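Local coordinates for protein (2Z,6E)-hedycaryol synthase (Kitasatospora setae, PDB 4MC3) that catalyses the magnesium-dependent cyclization of (2E,6E)-farnesyl diphosphate, with addition of water, to the sesquiterpene alcohol (2Z,6E)-hedycaryol, releasing diphosphate, at residues A[192-197]-A[289-294]; A[166-171]-A[239-244]. One frame throughout, in Å; residues are numbered along the deposited sequence.

Contact 1 (A[192-197]-A[289-294]); sequences LPIFLP and REAAVD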
ATOM      1  N   LEU A 192      11.228  -6.567 -11.574  1.00 21.39           N
ATOM      2  CA  LEU A 192      10.917  -6.694 -12.987  1.00 22.73           C
ATOM      3  C   LEU A 192      12.280  -6.661 -13.772  1.00 22.54           C
ATOM      4  O   LEU A 192      13.270  -6.204 -13.256  1.00 24.41           O
ATOM      5  CB  LEU A 192      10.029  -5.535 -13.430  1.00 22.89           C
ATOM      6  CG  LEU A 192       8.655  -5.417 -12.740  1.00 21.72           C
ATOM      7  CD1 LEU A 192       7.943  -4.169 -13.215  1.00 23.32           C
ATOM      8  CD2 LEU A 192       7.808  -6.648 -12.970  1.00 25.07           C
ATOM      9  N   PRO A 193      12.262  -7.170 -15.001  1.00 30.05           N
ATOM     10  CA  PRO A 193      13.427  -7.106 -15.896  1.00 34.60           C
ATOM     11  C   PRO A 193      13.838  -5.679 -16.200  1.00 34.25           C
ATOM     12  O   PRO A 193      15.011  -5.423 -16.379  1.00 42.12           O
ATOM     13  CB  PRO A 193      12.931  -7.817 -17.165  1.00 38.26           C
ATOM     14  CG  PRO A 193      11.870  -8.743 -16.662  1.00 41.12           C
ATOM     15  CD  PRO A 193      11.162  -7.947 -15.581  1.00 30.13           C
ATOM     16  N   ILE A 194      12.893  -4.747 -16.154  1.00 31.27           N
ATOM     17  CA  ILE A 194      13.233  -3.357 -16.270  1.00 25.25           C
ATOM     18  C   ILE A 194      12.162  -2.577 -15.535  1.00 23.37           C
ATOM     19  O   ILE A 194      11.034  -3.080 -15.322  1.00 24.16           O
ATOM     20  CB  ILE A 194      13.302  -2.886 -17.724  1.00 29.78           C
ATOM     21  CG1 ILE A 194      11.943  -3.104 -18.393  1.00 29.26           C
ATOM     22  CG2 ILE A 194      14.538  -3.528 -18.398  1.00 36.38           C
ATOM     23  CD1 ILE A 194      11.955  -2.590 -19.801  1.00 45.91           C
ATOM     24  N   PHE A 195      12.507  -1.356 -15.154  1.00 23.06           N
ATOM     25  CA  PHE A 195      11.507  -0.449 -14.603  1.00 22.16           C
ATOM     26  C   PHE A 195      10.456  -0.093 -15.655  1.00 22.82           C
ATOM     27  O   PHE A 195      10.754  -0.018 -16.872  1.00 25.30           O
ATOM     28  CB  PHE A 195      12.177   0.811 -13.998  1.00 20.05           C
ATOM     29  CG  PHE A 195      12.900   0.563 -12.740  1.00 19.04           C
ATOM     30  CD1 PHE A 195      12.336   0.904 -11.543  1.00 19.90           C
ATOM     31  CD2 PHE A 195      14.146  -0.087 -12.726  1.00 22.26           C
ATOM     32  CE1 PHE A 195      12.961   0.611 -10.357  1.00 20.56           C
ATOM     33  CE2 PHE A 195      14.777  -0.343 -11.544  1.00 24.85           C
ATOM     34  CZ  PHE A 195      14.187  -0.026 -10.358  1.00 23.91           C
ATOM     35  N   LEU A 196       9.236   0.213 -15.223  1.00 19.24           N
ATOM     36  CA  LEU A 196       8.205   0.691 -16.124  1.00 21.58           C
ATOM     37  C   LEU A 196       8.639   2.013 -16.771  1.00 25.46           C
ATOM     38  O   LEU A 196       9.156   2.893 -16.112  1.00 26.84           O
ATOM     39  CB  LEU A 196       6.879   0.905 -15.414  1.00 22.97           C
ATOM     40  CG  LEU A 196       6.212  -0.258 -14.646  1.00 23.80           C
ATOM     41  CD1 LEU A 196       4.974   0.209 -13.937  1.00 23.42           C
ATOM     42  CD2 LEU A 196       5.924  -1.409 -15.598  1.00 25.99           C
ATOM     43  N   PRO A 197       8.390   2.155 -18.053  1.00 27.29           N
ATOM     44  CA  PRO A 197       8.571   3.501 -18.606  1.00 27.34           C
ATOM     45  C   PRO A 197       7.597   4.478 -17.928  1.00 29.46           C
ATOM     46  O   PRO A 197       6.455   4.100 -17.613  1.00 28.18           O
ATOM     47  CB  PRO A 197       8.177   3.331 -20.067  1.00 30.17           C
ATOM     48  CG  PRO A 197       8.333   1.865 -20.368  1.00 31.36           C
ATOM     49  CD  PRO A 197       8.014   1.156 -19.061  1.00 25.72           C
ATOM     50  N   ARG A 289       6.790  -4.154 -22.425  1.00 22.83           N
ATOM     51  CA  ARG A 289       5.416  -4.698 -22.419  1.00 23.65           C
ATOM     52  C   ARG A 289       5.269  -5.837 -21.412  1.00 26.49           C
ATOM     53  O   ARG A 289       4.311  -5.856 -20.625  1.00 26.57           O
ATOM     54  CB  ARG A 289       4.998  -5.193 -23.806  1.00 30.14           C
ATOM     55  CG  ARG A 289       5.009  -4.094 -24.824  1.00 35.82           C
ATOM     56  CD  ARG A 289       4.880  -4.737 -26.205  1.00 54.26           C
ATOM     57  NE  ARG A 289       4.740  -3.753 -27.270  1.00 54.53           N
ATOM     58  CZ  ARG A 289       3.581  -3.428 -27.856  1.00 54.84           C
ATOM     59  NH1 ARG A 289       2.431  -4.008 -27.491  1.00 56.15           N
ATOM     60  NH2 ARG A 289       3.572  -2.524 -28.817  1.00 67.46           N
ATOM     61  N   GLU A 290       6.242  -6.740 -21.397  1.00 25.51           N
ATOM     62  CA  GLU A 290       6.243  -7.864 -20.477  1.00 28.63           C
ATOM     63  C   GLU A 290       6.281  -7.393 -19.025  1.00 25.23           C
ATOM     64  O   GLU A 290       5.534  -7.907 -18.169  1.00 28.92           O
ATOM     65  CB  GLU A 290       7.447  -8.783 -20.787  1.00 31.96           C
ATOM     66  CG  GLU A 290       7.613 -10.008 -19.889  1.00 49.96           C
ATOM     67  CD  GLU A 290       8.938 -10.730 -20.125  1.00 67.98           C
ATOM     68  OE1 GLU A 290       9.450 -10.711 -21.276  1.00 75.28           O
ATOM     69  OE2 GLU A 290       9.469 -11.320 -19.156  1.00 73.15           O
ATOM     70  N   ALA A 291       7.143  -6.411 -18.734  1.00 24.91           N
ATOM     71  CA  ALA A 291       7.268  -5.859 -17.383  1.00 22.98           C
ATOM     72  C   ALA A 291       5.956  -5.228 -16.930  1.00 24.01           C
ATOM     73  O   ALA A 291       5.507  -5.429 -15.796  1.00 23.72           O
ATOM     74  CB  ALA A 291       8.397  -4.854 -17.326  1.00 23.49           C
ATOM     75  N   ALA A 292       5.309  -4.484 -17.826  1.00 22.19           N
ATOM     76  CA  ALA A 292       4.044  -3.866 -17.497  1.00 21.69           C
ATOM     77  C   ALA A 292       2.945  -4.907 -17.225  1.00 22.43           C
ATOM     78  O   ALA A 292       2.145  -4.753 -16.271  1.00 22.50           O
ATOM     79  CB  ALA A 292       3.623  -2.922 -18.592  1.00 22.05           C
ATOM     80  N   VAL A 293       2.890  -5.956 -18.045  1.00 24.71           N
ATOM     81  CA  VAL A 293       1.871  -6.995 -17.809  1.00 23.86           C
ATOM     82  C   VAL A 293       2.081  -7.742 -16.476  1.00 23.64           C
ATOM     83  O   VAL A 293       1.103  -8.055 -15.757  1.00 23.76           O
ATOM     84  CB  VAL A 293       1.851  -7.981 -18.994  1.00 30.50           C
ATOM     85  CG1 VAL A 293       0.977  -9.200 -18.692  1.00 33.09           C
ATOM     86  CG2 VAL A 293       1.362  -7.243 -20.212  1.00 34.01           C
ATOM     87  N   ASP A 294       3.333  -8.012 -16.140  1.00 21.74           N
ATOM     88  CA  ASP A 294       3.685  -8.708 -14.906  1.00 24.42           C
ATOM     89  C   ASP A 294       3.329  -7.790 -13.705  1.00 23.65           C
ATOM     90  O   ASP A 294       2.818  -8.272 -12.678  1.00 23.23           O
ATOM     91  CB  ASP A 294       5.174  -9.080 -14.919  1.00 26.62           C
ATOM     92  CG  ASP A 294       5.542 -10.276 -14.039  1.00 34.61           C
ATOM     93  OD1 ASP A 294       6.517 -10.986 -14.390  1.00 38.38           O
ATOM     94  OD2 ASP A 294       4.941 -10.525 -12.988  1.00 34.49           O
TER

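Contact 2 (A[166-171]-A[239-244]); sequences LRLDDY and VTIIRE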
ATOM      1  N   LEU A 166     -17.956  12.856   7.665  1.00 40.45           N
ATOM      2  CA  LEU A 166     -16.940  12.701   6.660  1.00 32.18           C
ATOM      3  C   LEU A 166     -17.608  12.421   5.317  1.00 31.59           C
ATOM      4  O   LEU A 166     -18.696  11.792   5.260  1.00 34.72           O
ATOM      5  CB  LEU A 166     -16.027  11.542   7.025  1.00 33.95           C
ATOM      6  CG  LEU A 166     -15.195  11.693   8.310  1.00 37.42           C
ATOM      7  CD1 LEU A 166     -14.511  10.376   8.699  1.00 39.23           C
ATOM      8  CD2 LEU A 166     -14.150  12.778   8.088  1.00 36.07           C
ATOM      9  N   ARG A 167     -17.011  12.930   4.255  1.00 27.86           N
ATOM     10  CA  ARG A 167     -17.489  12.677   2.912  1.00 24.54           C
ATOM     11  C   ARG A 167     -16.840  11.393   2.444  1.00 23.40           C
ATOM     12  O   ARG A 167     -15.611  11.247   2.493  1.00 23.84           O
ATOM     13  CB  ARG A 167     -17.134  13.810   1.951  1.00 28.94           C
ATOM     14  CG  ARG A 167     -17.820  15.151   2.202  1.00 34.83           C
ATOM     15  CD  ARG A 167     -17.367  16.173   1.139  1.00 41.50           C
ATOM     16  NE  ARG A 167     -17.593  15.731  -0.253  1.00 45.92           N
ATOM     17  CZ  ARG A 167     -18.675  16.025  -0.984  1.00 64.63           C
ATOM     18  NH1 ARG A 167     -19.653  16.767  -0.475  1.00 71.18           N
ATOM     19  NH2 ARG A 167     -18.796  15.572  -2.239  1.00 63.12           N
ATOM     20  N   LEU A 168     -17.630  10.493   1.866  1.00 24.06           N
ATOM     21  CA  LEU A 168     -17.066   9.227   1.361  1.00 22.00           C
ATOM     22  C   LEU A 168     -16.120   9.428   0.213  1.00 22.24           C
ATOM     23  O   LEU A 168     -15.084   8.747   0.143  1.00 22.69           O
ATOM     24  CB  LEU A 168     -18.191   8.280   0.939  1.00 22.90           C
ATOM     25  CG  LEU A 168     -17.764   6.884   0.489  1.00 24.06           C
ATOM     26  CD1 LEU A 168     -17.165   6.114   1.676  1.00 26.23           C
ATOM     27  CD2 LEU A 168     -18.946   6.103  -0.128  1.00 25.76           C
ATOM     28  N   ASP A 169     -16.439  10.317  -0.708  1.00 22.35           N
ATOM     29  CA  ASP A 169     -15.598  10.498  -1.881  1.00 22.46           C
ATOM     30  C   ASP A 169     -14.204  11.022  -1.479  1.00 24.36           C
ATOM     31  O   ASP A 169     -13.187  10.479  -1.940  1.00 23.22           O
ATOM     32  CB  ASP A 169     -16.232  11.354  -2.995  1.00 28.24           C
ATOM     33  CG  ASP A 169     -16.726  12.718  -2.545  1.00 30.18           C
ATOM     34  OD1 ASP A 169     -16.601  13.134  -1.382  1.00 27.19           O
ATOM     35  OD2 ASP A 169     -17.285  13.410  -3.414  1.00 35.44           O
ATOM     36  N   ASP A 170     -14.165  11.983  -0.590  1.00 23.42           N
ATOM     37  CA  ASP A 170     -12.878  12.506  -0.142  1.00 23.80           C
ATOM     38  C   ASP A 170     -12.136  11.437   0.656  1.00 21.59           C
ATOM     39  O   ASP A 170     -10.877  11.329   0.585  1.00 24.04           O
ATOM     40  CB  ASP A 170     -13.068  13.733   0.743  1.00 26.02           C
ATOM     41  CG  ASP A 170     -13.563  14.951  -0.037  1.00 29.26           C
ATOM     42  OD1 ASP A 170     -13.520  14.977  -1.277  1.00 31.20           O
ATOM     43  OD2 ASP A 170     -14.063  15.878   0.609  1.00 39.54           O
ATOM     44  N   TYR A 171     -12.860  10.670   1.472  1.00 19.17           N
ATOM     45  CA  TYR A 171     -12.257   9.534   2.196  1.00 19.65           C
ATOM     46  C   TYR A 171     -11.579   8.591   1.224  1.00 20.13           C
ATOM     47  O   TYR A 171     -10.408   8.192   1.429  1.00 21.80           O
ATOM     48  CB  TYR A 171     -13.267   8.805   3.083  1.00 21.46           C
ATOM     49  CG  TYR A 171     -12.743   7.476   3.650  1.00 21.01           C
ATOM     50  CD1 TYR A 171     -11.815   7.446   4.658  1.00 24.72           C
ATOM     51  CD2 TYR A 171     -13.150   6.270   3.120  1.00 22.97           C
ATOM     52  CE1 TYR A 171     -11.348   6.258   5.155  1.00 25.75           C
ATOM     53  CE2 TYR A 171     -12.693   5.070   3.608  1.00 22.85           C
ATOM     54  CZ  TYR A 171     -11.791   5.066   4.649  1.00 24.31           C
ATOM     55  OH  TYR A 171     -11.287   3.887   5.145  1.00 27.32           O
ATOM     56  N   VAL A 239     -17.437   1.925   6.159  1.00 22.91           N
ATOM     57  CA  VAL A 239     -18.647   1.389   6.768  1.00 25.61           C
ATOM     58  C   VAL A 239     -19.286   2.436   7.668  1.00 26.01           C
ATOM     59  O   VAL A 239     -20.476   2.767   7.560  1.00 28.20           O
ATOM     60  CB  VAL A 239     -18.378   0.114   7.545  1.00 27.92           C
ATOM     61  CG1 VAL A 239     -19.677  -0.348   8.215  1.00 29.72           C
ATOM     62  CG2 VAL A 239     -17.846  -0.976   6.648  1.00 28.57           C
ATOM     63  N   THR A 240     -18.474   2.961   8.548  1.00 25.58           N
ATOM     64  CA  THR A 240     -18.907   3.992   9.496  1.00 28.88           C
ATOM     65  C   THR A 240     -19.407   5.241   8.791  1.00 27.76           C
ATOM     66  O   THR A 240     -20.380   5.831   9.207  1.00 28.43           O
ATOM     67  CB  THR A 240     -17.737   4.330  10.452  1.00 31.83           C
ATOM     68  OG1 THR A 240     -17.325   3.102  11.051  1.00 35.59           O
ATOM     69  CG2 THR A 240     -18.140   5.322  11.510  1.00 38.28           C
ATOM     70  N   ILE A 241     -18.687   5.677   7.762  1.00 26.36           N
ATOM     71  CA  ILE A 241     -19.028   6.879   7.034  1.00 25.31           C
ATOM     72  C   ILE A 241     -20.427   6.759   6.421  1.00 25.76           C
ATOM     73  O   ILE A 241     -21.227   7.707   6.487  1.00 29.25           O
ATOM     74  CB  ILE A 241     -17.961   7.208   5.989  1.00 25.31           C
ATOM     75  CG1 ILE A 241     -16.686   7.720   6.700  1.00 26.63           C
ATOM     76  CG2 ILE A 241     -18.464   8.223   4.992  1.00 29.51           C
ATOM     77  CD1 ILE A 241     -15.432   7.728   5.831  1.00 26.22           C
ATOM     78  N   ILE A 242     -20.706   5.628   5.803  1.00 24.54           N
ATOM     79  CA  ILE A 242     -22.034   5.370   5.197  1.00 25.55           C
ATOM     80  C   ILE A 242     -23.108   5.282   6.289  1.00 29.04           C
ATOM     81  O   ILE A 242     -24.152   5.946   6.194  1.00 32.35           O
ATOM     82  CB  ILE A 242     -22.023   4.119   4.299  1.00 26.41           C
ATOM     83  CG1 ILE A 242     -21.108   4.380   3.072  1.00 26.38           C
ATOM     84  CG2 ILE A 242     -23.443   3.709   3.880  1.00 28.09           C
ATOM     85  CD1 ILE A 242     -20.800   3.141   2.261  1.00 31.15           C
ATOM     86  N   ARG A 243     -22.852   4.474   7.324  1.00 28.56           N
ATOM     87  CA  ARG A 243     -23.790   4.319   8.428  1.00 31.96           C
ATOM     88  C   ARG A 243     -24.166   5.663   9.055  1.00 32.86           C
ATOM     89  O   ARG A 243     -25.355   5.930   9.278  1.00 34.55           O
ATOM     90  CB  ARG A 243     -23.195   3.381   9.499  1.00 34.53           C
ATOM     91  CG  ARG A 243     -24.178   2.910  10.571  1.00 45.46           C
ATOM     92  CD  ARG A 243     -23.465   2.063  11.607  1.00 53.08           C
ATOM     93  NE  ARG A 243     -22.327   2.751  12.228  1.00 67.93           N
ATOM     94  CZ  ARG A 243     -22.416   3.694  13.167  1.00 76.85           C
ATOM     95  NH1 ARG A 243     -23.602   4.096  13.620  1.00 81.20           N
ATOM     96  NH2 ARG A 243     -21.305   4.243  13.657  1.00 67.86           N
ATOM     97  N   GLU A 244     -23.189   6.507   9.335  1.00 29.61           N
ATOM     98  CA  GLU A 244     -23.437   7.763  10.041  1.00 36.23           C
ATOM     99  C   GLU A 244     -24.100   8.812   9.151  1.00 39.73           C
ATOM    100  O   GLU A 244     -24.851   9.664   9.626  1.00 39.81           O
ATOM    101  CB  GLU A 244     -22.143   8.339  10.640  1.00 40.62           C
ATOM    102  CG  GLU A 244     -21.454   7.453  11.678  1.00 41.14           C
ATOM    103  CD  GLU A 244     -21.888   7.696  13.107  1.00 64.75           C
ATOM    104  OE1 GLU A 244     -21.031   8.120  13.916  1.00 89.97           O
ATOM    105  OE2 GLU A 244     -23.071   7.449  13.425  1.00 74.65           O
TER
HETATM  106  O   HOH W   1     -20.537  10.257   7.350  1.00 38.02           O

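Contact 1 (A[192-197]-A[289-294])
Ala291 presents its methyl group to the hollow of the bent loop 192-197, where Leu192 and Ile194 close on it. CB of Ala291 lies 4.1 Å from CG1 of Ile194 and 3.8 Å from the carbonyl O of the same residue, an oxygen buried here without a polar partner. Leu192, with CG anti to its carbonyl carbon (chi1 -61°), lays both methyls along the helix: CD1 and CD2 are each 3.8 Å from Ala291 O, and CD2 also reaches CB of Asp294. The closest packing is at Leu196, whose CD2 comes within 3.6 Å of CA of Ala292, almost onto the helix backbone. By contrast, Pro193 and Glu290 meet loosely at the solvent-exposed side, with CG of the proline 4.3 Å from OE2 of the glutamate. Shortening Leu192 to an alanine is likely to open a gap beside Ala291 O and take the apolar neighbour from CB of Asp294. The carboxylate of Asp294 is bound by salt bridges from OD2 to Arg191 and Arg62, so charge pairing flanks the apolar patch. With small side chains at Ala291 and Ala292, the contact joins the connection between helices 181-188 and 198-201 to helix 286-309 of the all-helical class I terpene synthase alpha domain.

Contact 2 (A[166-171]-A[239-244])
Ile241 sets its CD1 methyl over one face of the Tyr171 ring, 3.5 Å from CG and offset toward the rim rather than above the centre. The geometry is a CH-pi contact, with CD1 3.9 Å from the ring centroid and 27° off the ring normal. CG of Tyr171 is anti to its backbone N (chi1 170°), which carries the ring toward helix 238-246 and under this methyl.

The other parts of the isoleucine are occupied as well. Its CG1 packs 3.9 Å from CB of Leu166, and the two side chains cross at about a right angle, with CD1 of the leucine also against CG1. The CG2 branch turns to the start of helix 168-178, 3.6 Å from Leu166 O and next to CB and CD1 of Leu168. Further out, CD2 of Leu168 meets CG1 of Ile242 at 4.2 Å. One water spans the two backbones, donating to Leu166 O and, at 2.8 Å, to Ile241 O.

Beyond the apolar patch, the hydroxyl of Tyr171 is hydrogen-bonded to Asp222 of the NXXXSXXXE motif, and the side chain of Tyr171 lies about 3 Å from that of Arg175, which by similarity binds the substrate. Tyr171 thus has two chemically different ends: dispersion contacts hold its ring against Ile241, while a polar bond directs its hydroxyl to the motif, consistent with a second-shell role beside the diphosphate and magnesium site.

The two contacts lie on opposite sides of the chain's centre, with their centres 36 Å apart and nearest atoms about 23 Å apart. Along the chain their segments alternate: 166-171, then 192-197, then 239-244, and finally 289-294, so the two pairings cross in sequence while remaining separate in space. They share no helix. Contact 2 joins the start of helix 168-178, with the residues just before it, to helix 238-246, whereas contact 1 sets the loop between helices 181-188 and 198-201 against helix 286-309. Helix 250-282 is a common neighbour. Contact 2 lies beside residues that by similarity bind substrate and magnesium, whereas contact 1 joins parts of the helical domain away from the annotated sites.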